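Local coordinates for galactose-1-phosphate uridylyltransferase (Pyrobaculum aerophilum str. IM2, PDB 6K5Z), which probably transfers uridylyl groups between UDP-glucose and galactose 1-phosphate, and binds zinc and iron, at residues Phe122-Asn127 and Pro139-Tyr144; Gln186-Lys191 and Thr219-Ala224; Glu177-Arg182 and Lys191-Phe196. One frame throughout, in Å; residues are numbered along the deposited sequence.

Contact 1: residues Phe122-Asn127 and Pro139-Tyr144; sequences FLFFRN and PHSQIY. With PO4 (phosphate ion), chain J.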
loop_
_atom_site.group_PDB
_atom_site.type_symbol
_atom_site.label_atom_id
_atom_site.label_comp_id
_atom_site.label_asym_id
_atom_site.label_seq_id
_atom_site.Cartn_x
_atom_site.Cartn_y
_atom_site.Cartn_z
ATOM N N PHE B 122 -17.459 -10.003 4.135
ATOM C CA PHE B 122 -18.071 -8.683 4.344
ATOM C C PHE B 122 -16.977 -7.701 4.737
ATOM O O PHE B 122 -16.457 -7.763 5.853
ATOM C CB PHE B 122 -19.094 -8.792 5.499
ATOM C CG PHE B 122 -19.931 -7.553 5.737
ATOM C CD1 PHE B 122 -21.109 -7.362 5.022
ATOM C CD2 PHE B 122 -19.585 -6.647 6.699
ATOM C CE1 PHE B 122 -21.909 -6.257 5.232
ATOM C CE2 PHE B 122 -20.383 -5.532 6.950
ATOM C CZ PHE B 122 -21.548 -5.333 6.211
ATOM N N LEU B 123 -16.644 -6.773 3.839
ATOM C CA LEU B 123 -15.526 -5.821 4.115
ATOM C C LEU B 123 -16.101 -4.437 4.341
ATOM O O LEU B 123 -16.668 -3.821 3.423
ATOM C CB LEU B 123 -14.490 -5.793 2.988
ATOM C CG LEU B 123 -13.336 -4.809 3.164
ATOM C CD1 LEU B 123 -12.349 -5.295 4.199
ATOM C CD2 LEU B 123 -12.641 -4.550 1.825
ATOM N N PHE B 124 -15.947 -3.981 5.574
ATOM C CA PHE B 124 -16.272 -2.638 5.972
ATOM C C PHE B 124 -15.013 -1.772 6.137
ATOM O O PHE B 124 -14.091 -2.113 6.920
ATOM C CB PHE B 124 -17.017 -2.641 7.301
ATOM C CG PHE B 124 -17.366 -1.254 7.825
ATOM C CD1 PHE B 124 -18.358 -0.487 7.213
ATOM C CD2 PHE B 124 -16.721 -0.732 8.956
ATOM C CE1 PHE B 124 -18.703 0.773 7.723
ATOM C CE2 PHE B 124 -17.050 0.522 9.460
ATOM C CZ PHE B 124 -18.042 1.280 8.844
ATOM N N PHE B 125 -14.999 -0.631 5.430
ATOM C CA PHE B 125 -13.955 0.355 5.625
ATOM C C PHE B 125 -14.426 1.759 5.393
ATOM O O PHE B 125 -15.528 1.998 4.862
ATOM C CB PHE B 125 -12.798 0.049 4.732
ATOM C CG PHE B 125 -13.113 0.150 3.273
ATOM C CD1 PHE B 125 -13.614 -0.951 2.582
ATOM C CD2 PHE B 125 -12.857 1.309 2.582
ATOM C CE1 PHE B 125 -13.859 -0.883 1.219
ATOM C CE2 PHE B 125 -13.113 1.401 1.231
ATOM C CZ PHE B 125 -13.619 0.311 0.540
ATOM N N ARG B 126 -13.573 2.673 5.810
ATOM C CA ARG B 126 -13.817 4.105 5.690
ATOM C C ARG B 126 -12.519 4.832 5.348
ATOM O O ARG B 126 -11.541 4.652 6.022
ATOM C CB ARG B 126 -14.371 4.636 7.016
ATOM C CG ARG B 126 -14.677 6.117 7.048
ATOM C CD ARG B 126 -15.254 6.556 8.405
ATOM N NE ARG B 126 -16.316 7.532 8.178
ATOM C CZ ARG B 126 -16.146 8.830 7.969
ATOM N NH1 ARG B 126 -14.936 9.398 8.032
ATOM N NH2 ARG B 126 -17.195 9.591 7.741
ATOM N N ASN B 127 -12.563 5.635 4.286
ATOM C CA ASN B 127 -11.554 6.623 3.929
ATOM C C ASN B 127 -11.985 8.045 4.330
ATOM O O ASN B 127 -13.131 8.456 4.089
ATOM C CB ASN B 127 -11.386 6.618 2.394
ATOM C CG ASN B 127 -10.891 5.289 1.867
ATOM O OD1 ASN B 127 -10.030 4.670 2.477
ATOM N ND2 ASN B 127 -11.465 4.817 0.778
ATOM N N PRO B 139 -20.074 12.660 5.103
ATOM C CA PRO B 139 -19.587 11.486 5.793
ATOM C C PRO B 139 -20.195 10.181 5.321
ATOM O O PRO B 139 -21.440 9.999 5.260
ATOM C CB PRO B 139 -19.948 11.762 7.234
ATOM C CG PRO B 139 -19.803 13.234 7.325
ATOM C CD PRO B 139 -20.509 13.677 6.075
ATOM N N HIS B 140 -19.308 9.265 4.961
ATOM C CA HIS B 140 -19.752 7.993 4.536
ATOM C C HIS B 140 -18.665 6.978 4.711
ATOM O O HIS B 140 -17.506 7.328 4.832
ATOM C CB HIS B 140 -20.190 8.082 3.085
ATOM C CG HIS B 140 -19.058 8.362 2.159
ATOM N ND1 HIS B 140 -18.317 9.516 2.228
ATOM C CD2 HIS B 140 -18.490 7.598 1.200
ATOM C CE1 HIS B 140 -17.346 9.453 1.331
ATOM N NE2 HIS B 140 -17.423 8.294 0.708
ATOM N N SER B 141 -19.087 5.716 4.718
ATOM C CA SER B 141 -18.233 4.563 4.846
ATOM C C SER B 141 -18.595 3.607 3.702
ATOM O O SER B 141 -19.543 3.882 2.929
ATOM C CB SER B 141 -18.487 3.911 6.212
ATOM O OG SER B 141 -17.757 4.565 7.217
ATOM N N GLN B 142 -17.853 2.501 3.595
ATOM C CA GLN B 142 -18.075 1.524 2.509
ATOM C C GLN B 142 -18.072 0.103 3.002
ATOM O O GLN B 142 -17.416 -0.248 3.991
ATOM C CB GLN B 142 -17.031 1.658 1.409
ATOM C CG GLN B 142 -17.088 2.983 0.646
ATOM C CD GLN B 142 -16.181 2.984 -0.594
ATOM O OE1 GLN B 142 -16.340 2.172 -1.500
ATOM N NE2 GLN B 142 -15.223 3.877 -0.620
ATOM N N ILE B 143 -18.873 -0.692 2.306
ATOM C CA ILE B 143 -18.977 -2.121 2.489
ATOM C C ILE B 143 -18.700 -2.700 1.124
ATOM O O ILE B 143 -19.298 -2.254 0.152
ATOM C CB ILE B 143 -20.414 -2.509 2.942
ATOM C CG1 ILE B 143 -20.629 -2.047 4.384
ATOM C CG2 ILE B 143 -20.663 -4.023 2.845
ATOM C CD1 ILE B 143 -22.090 -1.955 4.792
ATOM N N TYR B 144 -17.789 -3.667 1.044
ATOM C CA TYR B 144 -17.739 -4.596 -0.107
ATOM C C TYR B 144 -18.148 -5.982 0.414
ATOM O O TYR B 144 -17.556 -6.483 1.361
ATOM C CB TYR B 144 -16.333 -4.754 -0.750
ATOM C CG TYR B 144 -15.696 -3.582 -1.458
ATOM C CD1 TYR B 144 -16.463 -2.592 -2.048
ATOM C CD2 TYR B 144 -14.294 -3.495 -1.582
ATOM C CE1 TYR B 144 -15.872 -1.541 -2.714
ATOM C CE2 TYR B 144 -13.690 -2.422 -2.244
ATOM C CZ TYR B 144 -14.491 -1.444 -2.797
ATOM O OH TYR B 144 -14.002 -0.367 -3.471
HETATM P P PO4 J . -14.707 8.931 -2.169
HETATM O O1 PO4 J . -14.541 10.444 -2.119
HETATM O O2 PO4 J . -15.095 8.549 -3.604
HETATM O O3 PO4 J . -15.804 8.509 -1.235
HETATM O O4 PO4 J . -13.452 8.209 -1.681
HETATM O O HOH W 1 -15.577 9.365 3.914
HETATM O O HOH W 2 -15.464 5.746 3.048
#
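Leu123 and Tyr144 form an antiparallel hydrogen-bonded pair, as do Phe125 and Gln142, with the non-hydrogen-bonded pair Phe124-Ile143 between them; the strand axes approach to 4.6 Å at 162°. Gln142 N donates to Phe125 O over 2.7 Å. With CG between its backbone N and carbonyl carbon (chi1 64°), the Phe125 ring lies across the Gln142 side chain, whose CB sits over one face 4.0 Å from the ring centroid. The ring's CE1-CZ edge meets the face of Tyr144 in a T-shaped pair, planes at 73°. On the other sheet face, Ile143 CG2 rests over the Phe122 ring, 3.5 Å from CE1, while CG1 reaches the edge of the Phe124 ring. This beta hairpin lies mid-way in a continuous antiparallel sheet, strand 121-128 pairing on its other side with strand 247-252, and carries His140, the predicted UMP-histidine nucleophile, and Tyr144, which binds UDP. A phosphate, probably from crystallisation, meets the His140 ring edge-on, NE2 donating to its O3 at 2.5 Å. Arg126 lays its guanidinium face over His140 O, its edge against Pro139 CB, 3.5 Å from NH2; Glu82 salt-bridges Arg126 NH2 through OE1 and hydrogen-bonds Ser141 OG through OE2.

Contact 2: residues Gln186-Lys191 and Thr219-Ala224; sequences QNRNWK and TDEEVA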
loop_
_atom_site.group_PDB
_atom_site.type_symbol
_atom_site.label_atom_id
_atom_site.label_comp_id
_atom_site.label_asym_id
_atom_site.label_seq_id
_atom_site.Cartn_x
_atom_site.Cartn_y
_atom_site.Cartn_z
ATOM N N GLN B 186 -9.943 2.506 26.687
ATOM C CA GLN B 186 -10.743 1.309 26.928
ATOM C C GLN B 186 -12.002 1.657 27.737
ATOM O O GLN B 186 -12.079 2.704 28.375
ATOM C CB GLN B 186 -9.932 0.219 27.649
ATOM C CG GLN B 186 -9.402 0.631 29.035
ATOM C CD GLN B 186 -8.920 -0.547 29.874
ATOM O OE1 GLN B 186 -9.546 -1.629 29.888
ATOM N NE2 GLN B 186 -7.806 -0.361 30.563
ATOM N N ASN B 187 -12.956 0.737 27.684
ATOM C CA ASN B 187 -14.234 0.836 28.359
ATOM C C ASN B 187 -14.685 -0.620 28.615
ATOM O O ASN B 187 -13.911 -1.546 28.365
ATOM C CB ASN B 187 -15.231 1.730 27.528
ATOM C CG ASN B 187 -15.689 1.104 26.176
ATOM O OD1 ASN B 187 -15.623 -0.101 25.952
ATOM N ND2 ASN B 187 -16.196 1.959 25.278
ATOM N N ARG B 188 -15.916 -0.829 29.072
ATOM C CA ARG B 188 -16.422 -2.176 29.440
ATOM C C ARG B 188 -16.149 -3.290 28.426
ATOM O O ARG B 188 -15.963 -4.440 28.827
ATOM C CB ARG B 188 -17.944 -2.164 29.656
ATOM C CG ARG B 188 -18.474 -1.266 30.773
ATOM C CD ARG B 188 -19.826 -0.685 30.371
ATOM N NE ARG B 188 -20.872 -1.706 30.333
ATOM C CZ ARG B 188 -22.033 -1.606 29.682
ATOM N NH1 ARG B 188 -22.336 -0.539 28.944
ATOM N NH2 ARG B 188 -22.904 -2.600 29.759
ATOM N N ASN B 189 -16.164 -2.967 27.127
ATOM C CA ASN B 189 -16.031 -3.994 26.080
ATOM C C ASN B 189 -14.971 -3.849 24.984
ATOM O O ASN B 189 -14.884 -4.742 24.137
ATOM C CB ASN B 189 -17.376 -4.166 25.405
ATOM C CG ASN B 189 -18.328 -4.930 26.256
ATOM O OD1 ASN B 189 -18.083 -6.120 26.522
ATOM N ND2 ASN B 189 -19.422 -4.270 26.706
ATOM N N TRP B 190 -14.191 -2.764 24.976
ATOM C CA TRP B 190 -13.254 -2.473 23.882
ATOM C C TRP B 190 -11.962 -1.928 24.405
ATOM O O TRP B 190 -11.939 -1.129 25.338
ATOM C CB TRP B 190 -13.838 -1.456 22.875
ATOM C CG TRP B 190 -15.043 -2.011 22.237
ATOM C CD1 TRP B 190 -16.302 -1.969 22.729
ATOM C CD2 TRP B 190 -15.102 -2.775 21.033
ATOM N NE1 TRP B 190 -17.152 -2.656 21.908
ATOM C CE2 TRP B 190 -16.438 -3.167 20.859
ATOM C CE3 TRP B 190 -14.159 -3.122 20.057
ATOM C CZ2 TRP B 190 -16.870 -3.882 19.746
ATOM C CZ3 TRP B 190 -14.577 -3.886 18.953
ATOM C CH2 TRP B 190 -15.924 -4.238 18.801
ATOM N N LYS B 191 -10.888 -2.344 23.740
ATOM C CA LYS B 191 -9.572 -1.801 23.947
ATOM C C LYS B 191 -8.997 -1.236 22.604
ATOM O O LYS B 191 -9.096 -1.873 21.544
ATOM C CB LYS B 191 -8.692 -2.880 24.572
ATOM C CG LYS B 191 -7.625 -2.296 25.465
ATOM C CD LYS B 191 -6.728 -3.351 26.105
ATOM C CE LYS B 191 -7.142 -3.713 27.527
ATOM N NZ LYS B 191 -6.051 -4.442 28.216
ATOM N N THR B 219 -22.994 -8.066 21.058
ATOM C CA THR B 219 -24.045 -7.705 21.988
ATOM C C THR B 219 -24.369 -6.229 21.818
ATOM O O THR B 219 -23.483 -5.423 21.483
ATOM C CB THR B 219 -23.564 -7.983 23.435
ATOM O OG1 THR B 219 -23.597 -9.394 23.671
ATOM C CG2 THR B 219 -24.409 -7.342 24.471
ATOM N N ASP B 220 -25.625 -5.872 22.099
ATOM C CA ASP B 220 -26.095 -4.504 21.899
ATOM C C ASP B 220 -25.351 -3.485 22.758
ATOM O O ASP B 220 -25.156 -2.348 22.318
ATOM C CB ASP B 220 -27.602 -4.420 22.084
ATOM C CG ASP B 220 -28.332 -5.270 21.055
ATOM O OD1 ASP B 220 -28.514 -6.490 21.287
ATOM O OD2 ASP B 220 -28.655 -4.742 19.975
ATOM N N GLU B 221 -24.932 -3.878 23.960
ATOM C CA GLU B 221 -23.974 -3.091 24.745
ATOM C C GLU B 221 -22.551 -3.085 24.142
ATOM O O GLU B 221 -21.802 -2.125 24.353
ATOM C CB GLU B 221 -23.949 -3.519 26.230
ATOM C CG GLU B 221 -23.077 -4.732 26.565
ATOM C CD GLU B 221 -23.025 -5.038 28.061
ATOM O OE1 GLU B 221 -24.120 -5.123 28.679
ATOM O OE2 GLU B 221 -21.895 -5.183 28.620
ATOM N N GLU B 222 -22.158 -4.154 23.446
ATOM C CA GLU B 222 -20.861 -4.153 22.731
ATOM C C GLU B 222 -20.917 -3.116 21.607
ATOM O O GLU B 222 -20.064 -2.235 21.554
ATOM C CB GLU B 222 -20.454 -5.545 22.201
ATOM C CG GLU B 222 -19.988 -6.508 23.284
ATOM C CD GLU B 222 -19.738 -7.893 22.754
ATOM O OE1 GLU B 222 -20.609 -8.479 22.065
ATOM O OE2 GLU B 222 -18.659 -8.428 23.033
ATOM N N VAL B 223 -21.960 -3.188 20.775
ATOM C CA VAL B 223 -22.153 -2.243 19.698
ATOM C C VAL B 223 -22.164 -0.826 20.229
ATOM O O VAL B 223 -21.607 0.060 19.599
ATOM C CB VAL B 223 -23.431 -2.554 18.891
ATOM C CG1 VAL B 223 -23.808 -1.424 17.941
ATOM C CG2 VAL B 223 -23.265 -3.843 18.099
ATOM N N ALA B 224 -22.758 -0.615 21.402
ATOM C CA ALA B 224 -22.852 0.736 22.006
ATOM C C ALA B 224 -21.523 1.235 22.516
ATOM O O ALA B 224 -21.196 2.413 22.382
ATOM C CB ALA B 224 -23.877 0.770 23.147
HETATM O O HOH W 3 -19.390 -8.542 25.912
#
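An Asx turn shapes the loop that presents Arg188 and Asn189, and the first strand residue, Trp190, to the first turn of helix 220-240: Asn187 OD1 accepts from Asn189 N at 3.1 Å, and more weakly from Trp190 N. Two consecutive glutamates of the helix receive them, one by its carboxylate and the other by its backbone carbonyl and the flank of its side chain. Glu221 holds its CG between the backbone N and the carbonyl carbon (chi1 83°), and from there the extended chain brings its carboxylate to the two loop side chains. Arg188 NH2 sits astride that carboxylate, 3.0 Å from both Glu221 OE1 and Glu221 OE2, in a salt bridge with OE2; the guanidinium and carboxylate planes are turned 55° from each other. OE2 also accepts from Asn189 ND2 at 3.3 Å through its anti lone pair, lying almost exactly in the amide plane, but the stronger partner of ND2 is Asp225 OD2, one turn on in the helix. The side chains of Asn189 and Glu222 cross at about a right angle, Asn189 CG 3.8 Å from Glu222 CG, and a water bridges Asn189 OD1 to Glu222 OE2, weakly on the glutamate side. Glu222 OE1 turns back to accept from Thr219 N at 2.6 Å, and Arg212 forms a salt bridge with OE2. Trp190 meets the helix by its indole edge, NE1 donating to Glu222 O at 3.0 Å from above the carbonyl plane. Beyond that bond the indole packs on Leu226 and Ala229 of helix 220-240 and on Ile206 and Pro208 at strand 202-208, so the start of strand 190-193 lies against both, while Val223 faces helix 96-116.

Contact 3: residues Glu177-Arg182 and Lys191-Phe196; sequences EKEEKR and KAFVPF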
loop_
_atom_site.group_PDB
_atom_site.type_symbol
_atom_site.label_atom_id
_atom_site.label_comp_id
_atom_site.label_asym_id
_atom_site.label_seq_id
_atom_site.Cartn_x
_atom_site.Cartn_y
_atom_site.Cartn_z
ATOM N N GLU B 177 -4.975 -8.442 26.116
ATOM C CA GLU B 177 -4.921 -8.447 27.575
ATOM C C GLU B 177 -3.602 -7.922 28.125
ATOM O O GLU B 177 -3.572 -7.198 29.118
ATOM C CB GLU B 177 -5.217 -9.842 28.130
ATOM C CG GLU B 177 -5.373 -9.872 29.642
ATOM C CD GLU B 177 -6.321 -8.803 30.154
ATOM O OE1 GLU B 177 -7.217 -8.384 29.393
ATOM O OE2 GLU B 177 -6.169 -8.380 31.319
ATOM N N LYS B 178 -2.512 -8.298 27.471
ATOM C CA LYS B 178 -1.181 -7.896 27.902
ATOM C C LYS B 178 -0.914 -6.410 27.693
ATOM O O LYS B 178 -0.300 -5.757 28.532
ATOM C CB LYS B 178 -0.114 -8.725 27.184
ATOM C CG LYS B 178 1.228 -8.755 27.895
ATOM C CD LYS B 178 2.199 -9.696 27.205
ATOM C CE LYS B 178 3.379 -10.023 28.106
ATOM N NZ LYS B 178 4.081 -8.798 28.578
ATOM N N GLU B 179 -1.379 -5.883 26.568
ATOM C CA GLU B 179 -1.150 -4.483 26.232
ATOM C C GLU B 179 -1.826 -3.473 27.150
ATOM O O GLU B 179 -3.035 -3.529 27.367
ATOM C CB GLU B 179 -1.618 -4.231 24.796
ATOM C CG GLU B 179 -1.388 -2.816 24.303
ATOM C CD GLU B 179 0.055 -2.567 23.926
ATOM O OE1 GLU B 179 0.710 -1.740 24.591
ATOM O OE2 GLU B 179 0.534 -3.211 22.971
ATOM N N GLU B 180 -1.031 -2.554 27.694
ATOM C CA GLU B 180 -1.572 -1.491 28.531
ATOM C C GLU B 180 -0.773 -0.189 28.439
ATOM O O GLU B 180 -1.336 0.899 28.537
ATOM C CB GLU B 180 -1.702 -1.950 29.983
ATOM C CG GLU B 180 -2.760 -1.188 30.760
ATOM C CD GLU B 180 -3.492 -2.064 31.754
ATOM O OE1 GLU B 180 -2.818 -2.788 32.516
ATOM O OE2 GLU B 180 -4.740 -2.028 31.768
ATOM N N LYS B 181 0.539 -0.307 28.247
ATOM C CA LYS B 181 1.409 0.864 28.132
ATOM C C LYS B 181 1.097 1.688 26.891
ATOM O O LYS B 181 1.132 2.917 26.918
ATOM C CB LYS B 181 2.885 0.467 28.142
ATOM C CG LYS B 181 3.819 1.612 27.781
ATOM C CD LYS B 181 5.275 1.258 28.033
ATOM C CE LYS B 181 5.609 1.320 29.515
ATOM N NZ LYS B 181 5.481 2.703 30.048
ATOM N N ARG B 182 0.761 0.983 25.819
ATOM C CA ARG B 182 0.459 1.574 24.528
ATOM C C ARG B 182 -1.017 1.799 24.417
ATOM O O ARG B 182 -1.532 2.074 23.358
ATOM C CB ARG B 182 0.936 0.689 23.366
ATOM C CG ARG B 182 2.427 0.735 23.076
ATOM C CD ARG B 182 2.793 -0.042 21.825
ATOM N NE ARG B 182 2.466 -1.454 21.938
ATOM C CZ ARG B 182 3.206 -2.334 22.585
ATOM N NH1 ARG B 182 4.311 -1.946 23.175
ATOM N NH2 ARG B 182 2.839 -3.595 22.647
ATOM N N LYS B 191 -10.888 -2.344 23.740
ATOM C CA LYS B 191 -9.572 -1.801 23.947
ATOM C C LYS B 191 -8.997 -1.236 22.604
ATOM O O LYS B 191 -9.096 -1.873 21.544
ATOM C CB LYS B 191 -8.692 -2.880 24.572
ATOM C CG LYS B 191 -7.625 -2.296 25.465
ATOM C CD LYS B 191 -6.728 -3.351 26.105
ATOM C CE LYS B 191 -7.142 -3.713 27.527
ATOM N NZ LYS B 191 -6.051 -4.442 28.216
ATOM N N ALA B 192 -8.442 -0.022 22.701
ATOM C CA ALA B 192 -7.858 0.729 21.620
ATOM C C ALA B 192 -6.420 1.111 21.994
ATOM O O ALA B 192 -6.191 1.864 22.954
ATOM C CB ALA B 192 -8.662 1.984 21.354
ATOM N N PHE B 193 -5.455 0.619 21.209
ATOM C CA PHE B 193 -4.009 0.819 21.495
ATOM C C PHE B 193 -3.209 0.930 20.194
ATOM O O PHE B 193 -3.652 0.477 19.139
ATOM C CB PHE B 193 -3.447 -0.352 22.315
ATOM C CG PHE B 193 -3.604 -1.676 21.635
ATOM C CD1 PHE B 193 -4.814 -2.336 21.661
ATOM C CD2 PHE B 193 -2.551 -2.257 20.963
ATOM C CE1 PHE B 193 -4.973 -3.569 21.055
ATOM C CE2 PHE B 193 -2.696 -3.472 20.337
ATOM C CZ PHE B 193 -3.908 -4.131 20.376
ATOM N N VAL B 194 -2.056 1.567 20.309
ATOM C CA VAL B 194 -1.065 1.632 19.241
ATOM C C VAL B 194 -0.335 0.323 19.223
ATOM O O VAL B 194 0.355 0.015 20.176
ATOM C CB VAL B 194 -0.014 2.720 19.497
ATOM C CG1 VAL B 194 1.094 2.627 18.457
ATOM C CG2 VAL B 194 -0.653 4.101 19.459
ATOM N N PRO B 195 -0.464 -0.459 18.148
ATOM C CA PRO B 195 0.202 -1.763 18.230
ATOM C C PRO B 195 1.724 -1.660 18.235
ATOM O O PRO B 195 2.279 -0.653 17.767
ATOM C CB PRO B 195 -0.317 -2.511 17.008
ATOM C CG PRO B 195 -0.900 -1.481 16.124
ATOM C CD PRO B 195 -1.340 -0.356 16.974
ATOM N N PHE B 196 2.390 -2.679 18.799
ATOM C CA PHE B 196 3.867 -2.766 18.772
ATOM C C PHE B 196 4.376 -2.761 17.306
ATOM O O PHE B 196 5.356 -2.093 16.934
ATOM C CB PHE B 196 4.339 -4.040 19.505
ATOM C CG PHE B 196 5.831 -4.211 19.515
ATOM C CD1 PHE B 196 6.620 -3.465 20.377
ATOM C CD2 PHE B 196 6.451 -5.099 18.630
ATOM C CE1 PHE B 196 8.002 -3.618 20.386
ATOM C CE2 PHE B 196 7.825 -5.256 18.624
ATOM C CZ PHE B 196 8.602 -4.517 19.506
#
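This is a mixed polar and aromatic contact between the end of helix 171-178, with the loop that follows it, and strand 190-193 where it runs out into a loop, near the outer end of the large antiparallel sheet. One backbone bond joins the two segments, Val194 N donating to Arg182 O over 3.1 Å. Further back along the strand the Lys191 side chain bends at chi3, where Lys191 NZ donates a hydrogen bond to Glu179 O, 3.3 Å away and nearly in line with the carbonyl. The stronger acceptor of this ammonium group is Val176 O, in the last turn of the helix. Between these two attachments Glu179 leans on Phe193: its CG is anti to the backbone N (chi1 -178°), and this methylene lies 3.6 Å from Phe193 CD2, with Glu179 CB over one ring face. Arg182 runs beside the outgoing loop and bends at its third torsion, with Val194 O near the plane of the guanidinium at its edge and CB of Phe196 over one face, although the exact place of the guanidinium is less sure. Val194 packs on helix 298-312, whose Glu299 forms a salt bridge with Arg182 NH1. The same nitrogen pairs with Glu65 of the second subunit, and Phe196 stacks on Tyr68 of that subunit, which makes this corner part of the dimer interface. Lys191 places a positive charge beside carbonyls at the C-terminal end of a helix, where the helix dipole would be expected to favour it; Glu177 OE1, 4.3 Å from Lys191 NZ and beyond salt-bridge distance, may add to that attraction.

All three contacts reach one nine-stranded antiparallel sheet. Contact 1 lies in the N-terminal half and holds the predicted nucleophile and a UDP-binding residue; contacts 2 and 3 lie in the C-terminal half, their centres about 21 and about 25 Å from that of contact 1. Contacts 2 and 3 share Lys191 and strand 190-193, have centres about 16 Å apart, and also meet where Gln186 NE2 lies 3.7 Å from Glu180 OE2. Neither holds a metal ligand, but the iron lies about 8 Å from the Pro195 side chain and about 12 Å from that of Trp190. Contacts 1 and 3 both touch the second subunit, whereas contact 2 does not.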